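Long-range contact in O-methyltransferase (Bacillus halodurans, PDB 2GPY), which is a putative O-methyltransferase, probably transferring methyl groups to hydroxyl oxygens of a substrate that is not established: residues T80-Y91 with R106-L117. Residues are numbered along the deposited sequence; the frame is centred on the assembly and turned at random.
Sequences TIVSIERDERRY and RIELLFGDALQL
I81 and I107 open a ladder of parallel bridges that ends at E85 and F111, pairing the first and last strands of a beta-alpha-beta unit in the Rossmann-like methyltransferase sheet; 107-111 is one of its two outermost strands within the chain. The strand directions differ by 14°, and six backbone hydrogen bonds link the segments, from I81 N to R106 O (2.9 Å) through to G112 N with E85 O, which closes the ladder where the strands end.

Apolar packing on the face of V82, I84 and L110 centres on I84: its CG2 meets L117 CD1 at 3.8 Å and A114 CB at 4.0 Å, and helix 118-122 packs here through L121. On the other face, S83 CB touches L109 CD2, while S83 OG is hydrogen-bonded to E60 OE1.

Aromatic contacts tie helix 88-100 to the edge strand. F111 CB sits over the Y91 ring, 3.5 Å from its centroid and 4° off the normal, a CH-pi contact, and Y91 CE1 lies 3.8 Å from L109 CB. Replacing Y91 by an alanine is likely to strip the aromatic face from F111 CB and the neighbour from L109 CB. With CG opposite the backbone N (chi1 171°), F111 reaches E88, whose CG lies 3.5 Å from F111 CZ.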
loop_
_atom_site.group_PDB
_atom_site.type_symbol
_atom_site.label_atom_id
_atom_site.label_comp_id
_atom_site.label_asym_id
_atom_site.label_seq_id
_atom_site.Cartn_x
_atom_site.Cartn_y
_atom_site.Cartn_z
ATOM N N THR B 80 -11.929 -5.964 12.651
ATOM C CA THR B 80 -13.394 -5.983 12.629
ATOM C C THR B 80 -13.835 -5.146 11.459
ATOM O O THR B 80 -13.154 -4.170 11.068
ATOM C CB THR B 80 -14.044 -5.494 13.941
ATOM O OG1 THR B 80 -13.744 -4.116 14.151
ATOM C CG2 THR B 80 -13.547 -6.288 15.124
ATOM N N ILE B 81 -14.952 -5.566 10.881
ATOM C CA ILE B 81 -15.499 -4.935 9.719
ATOM C C ILE B 81 -16.937 -4.511 10.068
ATOM O O ILE B 81 -17.685 -5.240 10.751
ATOM C CB ILE B 81 -15.480 -5.911 8.542
ATOM C CG1 ILE B 81 -14.017 -6.411 8.336
ATOM C CG2 ILE B 81 -16.038 -5.244 7.282
ATOM C CD1 ILE B 81 -13.815 -7.221 7.151
ATOM N N VAL B 82 -17.285 -3.308 9.638
ATOM C CA VAL B 82 -18.663 -2.848 9.688
ATOM C C VAL B 82 -19.022 -2.636 8.215
ATOM O O VAL B 82 -18.249 -2.029 7.483
ATOM C CB VAL B 82 -18.804 -1.535 10.465
ATOM C CG1 VAL B 82 -20.266 -1.025 10.400
ATOM C CG2 VAL B 82 -18.381 -1.728 11.922
ATOM N N SER B 83 -20.164 -3.139 7.761
ATOM C CA SER B 83 -20.538 -2.953 6.343
ATOM C C SER B 83 -22.029 -2.599 6.181
ATOM O O SER B 83 -22.863 -3.116 6.918
ATOM C CB SER B 83 -20.207 -4.226 5.568
ATOM O OG SER B 83 -20.404 -4.076 4.150
ATOM N N ILE B 84 -22.349 -1.716 5.230
ATOM C CA ILE B 84 -23.670 -1.142 5.108
ATOM C C ILE B 84 -24.238 -1.513 3.744
ATOM O O ILE B 84 -23.535 -1.425 2.743
ATOM C CB ILE B 84 -23.649 0.391 5.234
ATOM C CG1 ILE B 84 -23.106 0.823 6.600
ATOM C CG2 ILE B 84 -25.071 0.923 5.108
ATOM C CD1 ILE B 84 -22.822 2.358 6.676
ATOM N N GLU B 85 -25.479 -1.992 3.731
ATOM C CA GLU B 85 -26.158 -2.381 2.494
ATOM C C GLU B 85 -27.605 -1.881 2.495
ATOM O O GLU B 85 -28.328 -2.044 3.472
ATOM C CB GLU B 85 -26.122 -3.912 2.336
ATOM C CG GLU B 85 -26.900 -4.487 1.112
ATOM C CD GLU B 85 -26.456 -3.865 -0.200
ATOM O OE1 GLU B 85 -25.221 -3.743 -0.461
ATOM O OE2 GLU B 85 -27.349 -3.474 -0.957
ATOM N N ARG B 86 -28.031 -1.303 1.385
ATOM C CA ARG B 86 -29.381 -0.793 1.297
ATOM C C ARG B 86 -30.393 -1.735 0.649
ATOM O O ARG B 86 -31.588 -1.540 0.822
ATOM C CB ARG B 86 -29.385 0.580 0.604
ATOM C CG ARG B 86 -29.114 0.561 -0.892
ATOM C CD ARG B 86 -29.889 1.739 -1.550
ATOM N NE ARG B 86 -29.495 1.924 -2.946
ATOM C CZ ARG B 86 -29.688 3.033 -3.660
ATOM N NH1 ARG B 86 -30.274 4.101 -3.127
ATOM N NH2 ARG B 86 -29.280 3.075 -4.923
ATOM N N ASP B 87 -29.935 -2.748 -0.093
ATOM C CA ASP B 87 -30.868 -3.681 -0.751
ATOM C C ASP B 87 -31.224 -4.807 0.220
ATOM O O ASP B 87 -30.334 -5.550 0.635
ATOM C CB ASP B 87 -30.252 -4.258 -2.047
ATOM C CG ASP B 87 -31.171 -5.253 -2.737
ATOM O OD1 ASP B 87 -31.332 -6.390 -2.262
ATOM O OD2 ASP B 87 -31.777 -4.902 -3.766
ATOM N N GLU B 88 -32.512 -4.957 0.554
ATOM C CA GLU B 88 -32.903 -5.861 1.643
ATOM C C GLU B 88 -32.580 -7.329 1.360
ATOM O O GLU B 88 -32.116 -8.048 2.252
ATOM C CB GLU B 88 -34.375 -5.687 2.054
ATOM C CG GLU B 88 -34.668 -6.246 3.443
ATOM C CD GLU B 88 -35.986 -5.746 4.032
ATOM O OE1 GLU B 88 -36.895 -5.290 3.286
ATOM O OE2 GLU B 88 -36.143 -5.887 5.265
ATOM N N ARG B 89 -32.843 -7.767 0.128
ATOM C CA ARG B 89 -32.521 -9.128 -0.326
ATOM C C ARG B 89 -30.998 -9.414 -0.229
ATOM O O ARG B 89 -30.576 -10.482 0.271
ATOM C CB ARG B 89 -33.036 -9.263 -1.764
ATOM C CG ARG B 89 -32.628 -10.482 -2.564
ATOM C CD ARG B 89 -33.489 -10.545 -3.842
ATOM N NE ARG B 89 -32.712 -10.992 -5.001
ATOM C CZ ARG B 89 -32.841 -12.178 -5.594
ATOM N NH1 ARG B 89 -33.729 -13.065 -5.157
ATOM N NH2 ARG B 89 -32.075 -12.480 -6.638
ATOM N N ARG B 90 -30.179 -8.486 -0.721
ATOM C CA ARG B 90 -28.719 -8.661 -0.633
ATOM C C ARG B 90 -28.230 -8.712 0.807
ATOM O O ARG B 90 -27.425 -9.590 1.156
ATOM C CB ARG B 90 -27.955 -7.600 -1.432
ATOM C CG ARG B 90 -28.163 -7.750 -2.925
ATOM C CD ARG B 90 -27.437 -6.705 -3.723
ATOM N NE ARG B 90 -27.698 -6.916 -5.152
ATOM C CZ ARG B 90 -27.253 -6.138 -6.141
ATOM N NH1 ARG B 90 -26.523 -5.069 -5.887
ATOM N NH2 ARG B 90 -27.562 -6.429 -7.402
ATOM N N TYR B 91 -28.727 -7.790 1.635
ATOM C CA TYR B 91 -28.370 -7.757 3.067
ATOM C C TYR B 91 -28.668 -9.111 3.755
ATOM O O TYR B 91 -27.832 -9.617 4.506
ATOM C CB TYR B 91 -29.082 -6.600 3.786
ATOM C CG TYR B 91 -29.120 -6.770 5.284
ATOM C CD1 TYR B 91 -28.019 -6.434 6.081
ATOM C CD2 TYR B 91 -30.255 -7.294 5.904
ATOM C CE1 TYR B 91 -28.059 -6.624 7.485
ATOM C CE2 TYR B 91 -30.301 -7.490 7.272
ATOM C CZ TYR B 91 -29.202 -7.153 8.056
ATOM O OH TYR B 91 -29.313 -7.353 9.419
ATOM N N ARG B 106 -17.049 -10.734 13.969
ATOM C CA ARG B 106 -16.072 -9.839 13.394
ATOM C C ARG B 106 -16.599 -9.029 12.208
ATOM O O ARG B 106 -15.942 -8.099 11.749
ATOM C CB ARG B 106 -14.849 -10.638 12.975
ATOM C CG ARG B 106 -14.097 -11.189 14.190
ATOM C CD ARG B 106 -12.651 -11.363 13.861
ATOM N NE ARG B 106 -12.448 -12.413 12.865
ATOM C CZ ARG B 106 -11.904 -12.253 11.662
ATOM N NH1 ARG B 106 -11.778 -13.338 10.912
ATOM N NH2 ARG B 106 -11.510 -11.030 11.184
ATOM N N ILE B 107 -17.784 -9.372 11.724
ATOM C CA ILE B 107 -18.394 -8.602 10.631
ATOM C C ILE B 107 -19.759 -8.138 11.093
ATOM O O ILE B 107 -20.653 -8.975 11.371
ATOM C CB ILE B 107 -18.539 -9.426 9.347
ATOM C CG1 ILE B 107 -17.167 -9.926 8.855
ATOM C CG2 ILE B 107 -19.329 -8.620 8.267
ATOM C CD1 ILE B 107 -17.261 -10.837 7.610
ATOM N N GLU B 108 -19.907 -6.824 11.225
ATOM C CA GLU B 108 -21.191 -6.250 11.655
ATOM C C GLU B 108 -21.912 -5.711 10.415
ATOM O O GLU B 108 -21.412 -4.816 9.757
ATOM C CB GLU B 108 -20.985 -5.115 12.670
ATOM C CG GLU B 108 -22.318 -4.497 13.144
ATOM C CD GLU B 108 -22.155 -3.309 14.092
ATOM O OE1 GLU B 108 -21.013 -2.945 14.460
ATOM O OE2 GLU B 108 -23.197 -2.734 14.480
ATOM N N LEU B 109 -23.075 -6.260 10.095
ATOM C CA LEU B 109 -23.766 -5.832 8.889
ATOM C C LEU B 109 -24.913 -4.911 9.255
ATOM O O LEU B 109 -25.752 -5.240 10.095
ATOM C CB LEU B 109 -24.324 -7.027 8.097
ATOM C CG LEU B 109 -23.322 -8.052 7.584
ATOM C CD1 LEU B 109 -24.105 -9.094 6.753
ATOM C CD2 LEU B 109 -22.226 -7.355 6.738
ATOM N N LEU B 110 -24.948 -3.768 8.598
ATOM C CA LEU B 110 -25.991 -2.806 8.834
ATOM C C LEU B 110 -26.864 -2.744 7.587
ATOM O O LEU B 110 -26.382 -2.716 6.458
ATOM C CB LEU B 110 -25.404 -1.435 9.170
ATOM C CG LEU B 110 -24.572 -1.321 10.462
ATOM C CD1 LEU B 110 -24.119 0.115 10.663
ATOM C CD2 LEU B 110 -25.365 -1.793 11.665
ATOM N N PHE B 111 -28.160 -2.777 7.815
ATOM C CA PHE B 111 -29.094 -2.642 6.748
ATOM C C PHE B 111 -29.596 -1.220 6.767
ATOM O O PHE B 111 -30.292 -0.814 7.703
ATOM C CB PHE B 111 -30.251 -3.598 6.980
ATOM C CG PHE B 111 -31.383 -3.389 6.050
ATOM C CD1 PHE B 111 -31.176 -3.410 4.675
ATOM C CD2 PHE B 111 -32.676 -3.174 6.546
ATOM C CE1 PHE B 111 -32.262 -3.222 3.800
ATOM C CE2 PHE B 111 -33.730 -2.981 5.683
ATOM C CZ PHE B 111 -33.515 -3.008 4.298
ATOM N N GLY B 112 -29.324 -0.485 5.702
ATOM C CA GLY B 112 -29.847 0.869 5.622
ATOM C C GLY B 112 -29.225 1.633 4.501
ATOM O O GLY B 112 -28.348 1.137 3.817
ATOM N N ASP B 113 -29.693 2.861 4.318
ATOM C CA ASP B 113 -29.092 3.786 3.376
ATOM C C ASP B 113 -27.925 4.491 4.069
ATOM O O ASP B 113 -28.137 5.223 5.046
ATOM C CB ASP B 113 -30.155 4.813 2.970
ATOM C CG ASP B 113 -29.677 5.766 1.878
ATOM O OD1 ASP B 113 -28.510 6.203 1.898
ATOM O OD2 ASP B 113 -30.512 6.096 1.009
ATOM N N ALA B 114 -26.704 4.298 3.570
ATOM C CA ALA B 114 -25.515 4.889 4.203
ATOM C C ALA B 114 -25.587 6.400 4.372
ATOM O O ALA B 114 -25.028 6.941 5.319
ATOM C CB ALA B 114 -24.241 4.494 3.444
ATOM N N LEU B 115 -26.272 7.074 3.455
ATOM C CA LEU B 115 -26.367 8.538 3.487
ATOM C C LEU B 115 -27.304 8.993 4.593
ATOM O O LEU B 115 -27.312 10.155 4.967
ATOM C CB LEU B 115 -26.817 9.066 2.132
ATOM C CG LEU B 115 -25.818 9.894 1.311
ATOM C CD1 LEU B 115 -24.343 9.550 1.547
ATOM C CD2 LEU B 115 -26.178 9.814 -0.157
ATOM N N GLN B 116 -28.074 8.049 5.129
ATOM C CA GLN B 116 -28.972 8.313 6.239
ATOM C C GLN B 116 -28.424 7.785 7.571
ATOM O O GLN B 116 -29.036 8.006 8.628
ATOM C CB GLN B 116 -30.352 7.722 5.934
ATOM C CG GLN B 116 -30.961 8.317 4.663
ATOM C CD GLN B 116 -32.437 8.047 4.526
ATOM O OE1 GLN B 116 -33.243 8.958 4.667
ATOM N NE2 GLN B 116 -32.809 6.784 4.269
ATOM N N LEU B 117 -27.273 7.111 7.512
ATOM C CA LEU B 117 -26.685 6.427 8.675
ATOM C C LEU B 117 -25.460 7.112 9.272
ATOM O O LEU B 117 -24.808 6.554 10.156
ATOM C CB LEU B 117 -26.313 4.977 8.325
ATOM C CG LEU B 117 -27.424 3.928 8.192
ATOM C CD1 LEU B 117 -26.815 2.560 8.037
ATOM C CD2 LEU B 117 -28.403 3.948 9.359
#